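Lipase (Acinetobacter baumannii, PDB 4OPM) probably hydrolyses the ester bonds of triacylglycerols as a lipase of the alpha/beta hydrolase fold. Local coordinates at residues A20-K25 against Y66-Y71; Q88-D91 against N96-E99; L140-S145 against N254-L259. All blocks are in the same frame, centred on the assembly; numbering follows the deposited sequence. Where two conformers were deposited one is given.

Interaction 1 (A20-K25 against Y66-Y71)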
# COMPACT_ATOMS: atom_id res chain seq x y z
N ALA A 20 -6.48 16.45 -0.23
CA ALA A 20 -6.58 15.33 0.70
C ALA A 20 -6.29 15.75 2.16
O ALA A 20 -6.43 14.92 3.07
CB ALA A 20 -5.63 14.23 0.27
N GLY A 21 -5.91 17.02 2.36
CA GLY A 21 -5.55 17.56 3.67
C GLY A 21 -4.17 17.10 4.12
O GLY A 21 -3.92 16.94 5.32
N LEU A 22 -3.27 16.87 3.15
CA LEU A 22 -1.91 16.40 3.39
C LEU A 22 -0.87 17.42 3.02
O LEU A 22 -1.06 18.21 2.08
CB LEU A 22 -1.65 15.13 2.56
CG LEU A 22 -2.57 13.91 2.78
CD1 LEU A 22 -2.43 12.91 1.64
CD2 LEU A 22 -2.28 13.23 4.14
N GLN A 23 0.27 17.36 3.71
CA GLN A 23 1.45 18.14 3.37
C GLN A 23 2.64 17.18 3.22
O GLN A 23 2.63 16.09 3.81
CB GLN A 23 1.72 19.27 4.37
CG GLN A 23 2.20 18.85 5.75
CD GLN A 23 2.44 20.08 6.60
OE1 GLN A 23 3.32 20.90 6.32
NE2 GLN A 23 1.64 20.28 7.62
N SER A 24 3.61 17.55 2.38
CA SER A 24 4.79 16.73 2.12
C SER A 24 5.87 17.07 3.12
O SER A 24 6.13 18.24 3.39
CB SER A 24 5.29 16.91 0.69
OG SER A 24 4.31 16.45 -0.23
N LYS A 25 6.45 16.02 3.70
CA LYS A 25 7.50 16.14 4.71
C LYS A 25 8.65 15.20 4.36
O LYS A 25 8.50 14.31 3.51
CB LYS A 25 6.94 15.85 6.11
CG LYS A 25 6.01 16.98 6.61
CD LYS A 25 5.87 17.04 8.09
CE LYS A 25 4.88 18.12 8.48
NZ LYS A 25 4.56 18.08 9.93
N TYR A 66 -10.64 11.44 3.24
CA TYR A 66 -11.74 11.22 4.18
C TYR A 66 -11.28 10.92 5.61
O TYR A 66 -12.12 10.77 6.50
CB TYR A 66 -12.61 10.04 3.69
CG TYR A 66 -13.29 10.35 2.38
CD1 TYR A 66 -14.49 11.06 2.34
CD2 TYR A 66 -12.72 9.97 1.17
CE1 TYR A 66 -15.09 11.41 1.13
CE2 TYR A 66 -13.31 10.31 -0.05
CZ TYR A 66 -14.49 11.02 -0.06
OH TYR A 66 -15.10 11.38 -1.24
N LEU A 67 -9.96 10.82 5.82
CA LEU A 67 -9.42 10.42 7.12
C LEU A 67 -8.67 11.53 7.85
O LEU A 67 -8.51 11.45 9.07
CB LEU A 67 -8.47 9.22 6.92
CG LEU A 67 -9.10 7.93 6.34
CD1 LEU A 67 -8.05 6.96 5.92
CD2 LEU A 67 -10.10 7.31 7.33
N THR A 68 -8.21 12.55 7.12
CA THR A 68 -7.40 13.63 7.71
C THR A 68 -8.23 14.58 8.61
O THR A 68 -7.63 15.38 9.31
CB THR A 68 -6.65 14.39 6.62
OG1 THR A 68 -7.57 14.82 5.62
CG2 THR A 68 -5.54 13.57 6.00
N THR A 69 -9.57 14.49 8.62
CA THR A 69 -10.35 15.35 9.52
C THR A 69 -10.31 14.76 10.94
O THR A 69 -9.99 15.48 11.89
CB THR A 69 -11.79 15.56 9.02
OG1 THR A 69 -11.75 16.21 7.75
CG2 THR A 69 -12.63 16.41 9.98
N ASN A 70 -10.57 13.45 11.07
CA ASN A 70 -10.67 12.81 12.38
C ASN A 70 -9.47 11.93 12.76
O ASN A 70 -9.46 11.37 13.87
CB ASN A 70 -11.97 12.02 12.47
CG ASN A 70 -13.16 12.93 12.44
OD1 ASN A 70 -13.19 13.96 13.11
ND2 ASN A 70 -14.10 12.64 11.58
N TYR A 71 -8.46 11.80 11.89
CA TYR A 71 -7.28 10.99 12.19
C TYR A 71 -5.98 11.69 11.86
O TYR A 71 -5.98 12.67 11.11
CB TYR A 71 -7.35 9.63 11.46
CG TYR A 71 -8.52 8.80 11.94
CD1 TYR A 71 -8.43 8.04 13.11
CD2 TYR A 71 -9.75 8.85 11.30
CE1 TYR A 71 -9.53 7.35 13.62
CE2 TYR A 71 -10.86 8.15 11.79
CZ TYR A 71 -10.74 7.42 12.96
OH TYR A 71 -11.81 6.74 13.49
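Thr-68 meets the 20-25 segment through a first torsion of 53°, which puts OG1 between its own backbone N and carbonyl carbon and sets CG2 beside the N. The hydroxyl thereby faces the main chain of Ala-20 and Gly-21, and the methyl is turned to Leu-22. On the other side, Leu-22 has CG anti to its carbonyl carbon (chi1 -59°), and its branch CD2 comes to 3.8 Å from Thr-68 CG2, the two side chains crossing at about a right angle.

The polar part rests on one atom. Thr-68 OG1 lies 2.8 Å from Ala-20 O, well off the line of the carbonyl, with a C=O...OG1 angle of about 138°. Thr-68 CG2 also leans on this oxygen, at 3.3 Å from Ala-20 O, and on the next carbonyl, at 3.8 Å from Gly-21 O. Gly-21 is where the chain leaves the helix: its phi is positive and it closes a Schellman motif, and its bare CA lets the threonine hydroxyl come in close. The backbones approach to 5.9 Å between Gly-21 CA and Thr-68 CA.

Around this small patch, Leu-22 also packs on Ile-75 of strand 72-76 and on Ala-64 of helix 61-64, while Thr-68 rests on Val-73. The contact thus ties the turn leading into one of the two edge strands, 22-29, to the loop that precedes strand 72-76.

Thr-68 OG1 is within hydrogen-bonding reach of O3 of a bound PE4 molecule, probably from the crystallisation liquor, as well as of Ala-20 O. One hydroxyl proton cannot serve both acceptors at once, so the short approach to Ala-20 O need not be a full hydrogen bond, whereas the methyl contacts do not depend on that proton.

Interaction 2 (Q88-D91 against N96-E99)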
# COMPACT_ATOMS: atom_id res chain seq x y z
N GLN A 88 22.73 3.20 -3.26
CA GLN A 88 22.72 2.50 -4.54
C GLN A 88 22.66 0.97 -4.35
O GLN A 88 22.13 0.28 -5.22
CB GLN A 88 23.93 2.89 -5.40
CG GLN A 88 23.86 4.30 -6.00
CD GLN A 88 22.70 4.51 -6.96
OE1 GLN A 88 21.72 5.20 -6.65
NE2 GLN A 88 22.79 3.93 -8.15
N ASP A 89 23.16 0.46 -3.19
CA ASP A 89 23.19 -0.97 -2.85
C ASP A 89 22.12 -1.36 -1.81
O ASP A 89 22.25 -2.39 -1.14
CB ASP A 89 24.60 -1.33 -2.33
CG ASP A 89 24.93 -0.75 -0.96
OD1 ASP A 89 24.60 0.44 -0.72
OD2 ASP A 89 25.47 -1.49 -0.12
N PHE A 90 21.05 -0.56 -1.69
CA PHE A 90 19.99 -0.80 -0.71
C PHE A 90 19.37 -2.21 -0.79
O PHE A 90 19.20 -2.77 -1.88
CB PHE A 90 18.89 0.26 -0.83
CG PHE A 90 17.87 0.22 0.29
CD1 PHE A 90 18.20 0.65 1.57
CD2 PHE A 90 16.58 -0.26 0.06
CE1 PHE A 90 17.26 0.59 2.61
CE2 PHE A 90 15.64 -0.32 1.10
CZ PHE A 90 15.99 0.09 2.37
N ASP A 91 19.02 -2.75 0.39
CA ASP A 91 18.35 -4.03 0.55
C ASP A 91 16.81 -3.82 0.48
O ASP A 91 16.19 -3.37 1.45
CB ASP A 91 18.79 -4.68 1.88
CG ASP A 91 17.99 -5.90 2.32
OD1 ASP A 91 17.25 -6.46 1.49
OD2 ASP A 91 18.15 -6.30 3.49
N ASN A 96 13.47 -6.21 5.32
CA ASN A 96 14.19 -4.94 5.52
C ASN A 96 13.23 -3.75 5.40
O ASN A 96 13.36 -2.79 6.16
CB ASN A 96 15.38 -4.77 4.57
CG ASN A 96 16.30 -3.66 5.02
OD1 ASN A 96 16.63 -3.56 6.21
ND2 ASN A 96 16.68 -2.75 4.11
N LEU A 97 12.25 -3.82 4.49
CA LEU A 97 11.27 -2.74 4.37
C LEU A 97 10.46 -2.61 5.67
O LEU A 97 10.29 -1.50 6.15
CB LEU A 97 10.35 -2.95 3.14
CG LEU A 97 11.05 -2.93 1.77
CD1 LEU A 97 10.07 -3.30 0.66
CD2 LEU A 97 11.70 -1.58 1.47
N ALA A 98 10.04 -3.75 6.27
CA ALA A 98 9.26 -3.73 7.52
C ALA A 98 10.10 -3.17 8.70
O ALA A 98 9.61 -2.32 9.46
CB ALA A 98 8.75 -5.12 7.84
N GLU A 99 11.36 -3.62 8.82
CA GLU A 99 12.24 -3.16 9.89
C GLU A 99 12.57 -1.67 9.70
O GLU A 99 12.54 -0.93 10.68
CB GLU A 99 13.53 -4.00 9.96
CG GLU A 99 14.41 -3.66 11.15
CD GLU A 99 15.45 -2.57 10.92
OE1 GLU A 99 15.81 -2.33 9.74
OE2 GLU A 99 15.91 -1.96 11.91
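The hydrogen bond of this contact runs from the amide of Asn-96 to the main chain of Asp-91. Asn-96 ND2 lies 2.8 Å from Asp-91 O with an N-H...O angle of 166°; it arrives in the carbonyl plane on a lone pair, and the acceptor stays close to the amide plane. Asn-96 holds CG anti to its backbone N (chi1 -165°), which carries the amide from the first turn of helix 94-107 back to the loop.

A second set of contacts is stacking. The carboxylate of Asp-91 and the Asn-96 amide are almost parallel, 6° apart, with Asp-91 OD2 3.6 Å from Asn-96 CG and 3.3 Å from Asn-96 CB. The other carboxylate oxygen, OD1, accepts a hydrogen bond from Ser-93 N.

The remaining contacts are van der Waals in kind. Phe-90 CZ comes to 3.4 Å from the amide nitrogen Asn-96 ND2, the ring being inclined to the amide. The apolar pair is Phe-90 with Leu-97, whose CD2 sits at the ring edge, 4.2 Å from Phe-90 CE2. Pro-79 touches both Phe-90 and Leu-97.

Both ends of the Asn-96 amide are employed, since OD1 accepts a bond from Lys-100 NZ. This division fixes which way round the amide sits, and the lysine charge probably polarises it, strengthening its N-H as a donor to the loop.

Interaction 3 (L140-S145 against N254-L259)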
# COMPACT_ATOMS: atom_id res chain seq x y z
N LEU A 140 -5.37 -3.56 11.84
CA LEU A 140 -4.83 -3.87 10.53
C LEU A 140 -5.93 -3.78 9.46
O LEU A 140 -7.02 -4.31 9.66
CB LEU A 140 -4.24 -5.29 10.59
CG LEU A 140 -3.11 -5.67 9.65
CD1 LEU A 140 -1.84 -4.82 9.91
CD2 LEU A 140 -2.75 -7.13 9.84
N PHE A 141 -5.63 -3.11 8.34
CA PHE A 141 -6.59 -3.01 7.25
C PHE A 141 -5.87 -3.52 6.02
O PHE A 141 -4.88 -2.92 5.59
CB PHE A 141 -7.14 -1.59 7.08
CG PHE A 141 -8.10 -1.37 5.92
CD1 PHE A 141 -8.93 -2.40 5.48
CD2 PHE A 141 -8.21 -0.13 5.31
CE1 PHE A 141 -9.83 -2.20 4.42
CE2 PHE A 141 -9.12 0.09 4.28
CZ PHE A 141 -9.93 -0.95 3.84
N LEU A 142 -6.30 -4.67 5.51
CA LEU A 142 -5.66 -5.31 4.38
C LEU A 142 -6.49 -5.13 3.13
O LEU A 142 -7.60 -5.64 3.04
CB LEU A 142 -5.42 -6.80 4.66
CG LEU A 142 -4.55 -7.13 5.91
CD1 LEU A 142 -4.53 -8.63 6.19
CD2 LEU A 142 -3.12 -6.58 5.76
N VAL A 143 -5.94 -4.42 2.15
CA VAL A 143 -6.62 -4.16 0.88
C VAL A 143 -5.90 -4.96 -0.21
O VAL A 143 -4.81 -4.57 -0.61
CB VAL A 143 -6.69 -2.64 0.54
CG1 VAL A 143 -7.53 -2.42 -0.73
CG2 VAL A 143 -7.24 -1.82 1.72
N ASP A 144 -6.51 -6.06 -0.69
CA ASP A 144 -5.93 -6.94 -1.73
C ASP A 144 -4.45 -7.23 -1.39
O ASP A 144 -3.56 -7.02 -2.22
CB ASP A 144 -6.09 -6.31 -3.12
CG ASP A 144 -7.55 -6.06 -3.47
OD1 ASP A 144 -8.16 -5.17 -2.86
OD2 ASP A 144 -8.10 -6.83 -4.31
N SER A 145 -4.21 -7.62 -0.14
CA SER A 145 -2.88 -7.83 0.41
C SER A 145 -2.16 -9.02 -0.18
O SER A 145 -2.76 -10.06 -0.46
CB SER A 145 -2.99 -8.05 1.92
OG SER A 145 -1.71 -8.24 2.51
N ASN A 254 -10.76 -14.94 1.96
CA ASN A 254 -11.31 -15.91 2.93
C ASN A 254 -10.18 -16.65 3.64
O ASN A 254 -10.32 -16.94 4.82
CB ASN A 254 -12.27 -16.90 2.27
CG ASN A 254 -13.63 -16.30 1.98
OD1 ASN A 254 -14.26 -16.63 0.97
ND2 ASN A 254 -14.09 -15.38 2.82
N GLU A 255 -9.07 -16.92 2.94
CA GLU A 255 -7.93 -17.57 3.58
C GLU A 255 -7.34 -16.64 4.67
O GLU A 255 -7.11 -17.09 5.80
CB GLU A 255 -6.88 -17.94 2.54
CG GLU A 255 -5.78 -18.82 3.12
CD GLU A 255 -4.76 -19.33 2.13
OE1 GLU A 255 -5.01 -19.29 0.91
OE2 GLU A 255 -3.70 -19.82 2.60
N LEU A 256 -7.17 -15.33 4.37
CA LEU A 256 -6.68 -14.36 5.36
C LEU A 256 -7.61 -14.31 6.57
O LEU A 256 -7.12 -14.31 7.70
CB LEU A 256 -6.52 -12.95 4.75
CG LEU A 256 -5.29 -12.69 3.91
CD1 LEU A 256 -5.43 -11.39 3.12
CD2 LEU A 256 -4.00 -12.66 4.78
N LYS A 257 -8.94 -14.34 6.34
CA LYS A 257 -9.95 -14.36 7.39
C LYS A 257 -9.74 -15.60 8.29
O LYS A 257 -9.75 -15.46 9.51
CB LYS A 257 -11.37 -14.34 6.78
CG LYS A 257 -12.52 -14.69 7.76
CD LYS A 257 -12.72 -13.60 8.80
CE LYS A 257 -13.95 -13.81 9.65
NZ LYS A 257 -13.71 -14.81 10.71
N ARG A 258 -9.51 -16.78 7.69
CA ARG A 258 -9.29 -18.02 8.44
C ARG A 258 -7.99 -17.98 9.25
O ARG A 258 -7.94 -18.52 10.35
CB ARG A 258 -9.26 -19.23 7.48
CG ARG A 258 -10.61 -19.58 6.85
CD ARG A 258 -10.60 -20.94 6.16
NE ARG A 258 -9.67 -21.03 5.03
CZ ARG A 258 -9.96 -20.67 3.78
NH1 ARG A 258 -11.15 -20.16 3.48
NH2 ARG A 258 -9.05 -20.80 2.82
N LEU A 259 -6.94 -17.32 8.71
CA LEU A 259 -5.62 -17.26 9.32
C LEU A 259 -5.50 -16.24 10.46
O LEU A 259 -4.68 -16.43 11.36
CB LEU A 259 -4.55 -16.96 8.26
CG LEU A 259 -4.23 -18.10 7.26
CD1 LEU A 259 -3.34 -17.60 6.14
CD2 LEU A 259 -3.56 -19.30 7.97
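Leu-256 reaches from its helix to Leu-142 near the end of strand 137-143 and to Ser-145 in the loop just after it, meeting both with one methyl. Its CD1 lies 4.2 Å from Leu-142 CD1 and 4.3 Å from Ser-145 CB; it is the carbon of the serine, rather than its hydroxyl, that comes nearest. The meeting is light, covering just 102 Å² between the segments. The backbones remain well apart, 9.0 Å between Ser-145 CA and Leu-256 CA at their closest, and the gap is spanned mainly by Leu-256.

All three residues are nevertheless buried, because neighbours fill out the packing: Leu-127 lies against both Leu-142 and Ser-145, and Trp-241, Phe-149 and Phe-226 pack against Leu-256. In contrast, Asn-254 and Arg-258 of the same helix are exposed, and there Asn-254 O lies over one face of the Arg-258 guanidinium, offset toward its rim.

Strand 137-143 runs parallel to its neighbour 237-242, and helix 251-259 connects the latter to strand 267-269. A helix packed by aliphatic side chains on the parallel part of the mixed sheet in this way is the layered arrangement of the alpha/beta hydrolase fold.

In the fold
The three contacts are spread through the molecule and do not touch. Interactions 1 and 3 reach the same sheet, with centres 25 Å apart and nearest atoms about 7 Å apart; interaction 1 is at one of its two edge strands, 22-29. Interaction 2 has its centre about 27 Å from that of interaction 1 and 25 Å from that of interaction 3, and both 2 and 3 pack on helix 121-132, through Leu-97 and Leu-142. That helix follows the probable nucleophile Ser-120, whose likely triad partners are Asp-245 and His-274. Ser-145 lies near this presumed triad without touching it, but Asp-144 of the same segment packs on His-274. A PE4 molecule, probably from the crystallisation liquor, is about 3 Å from the Thr-68 side chain.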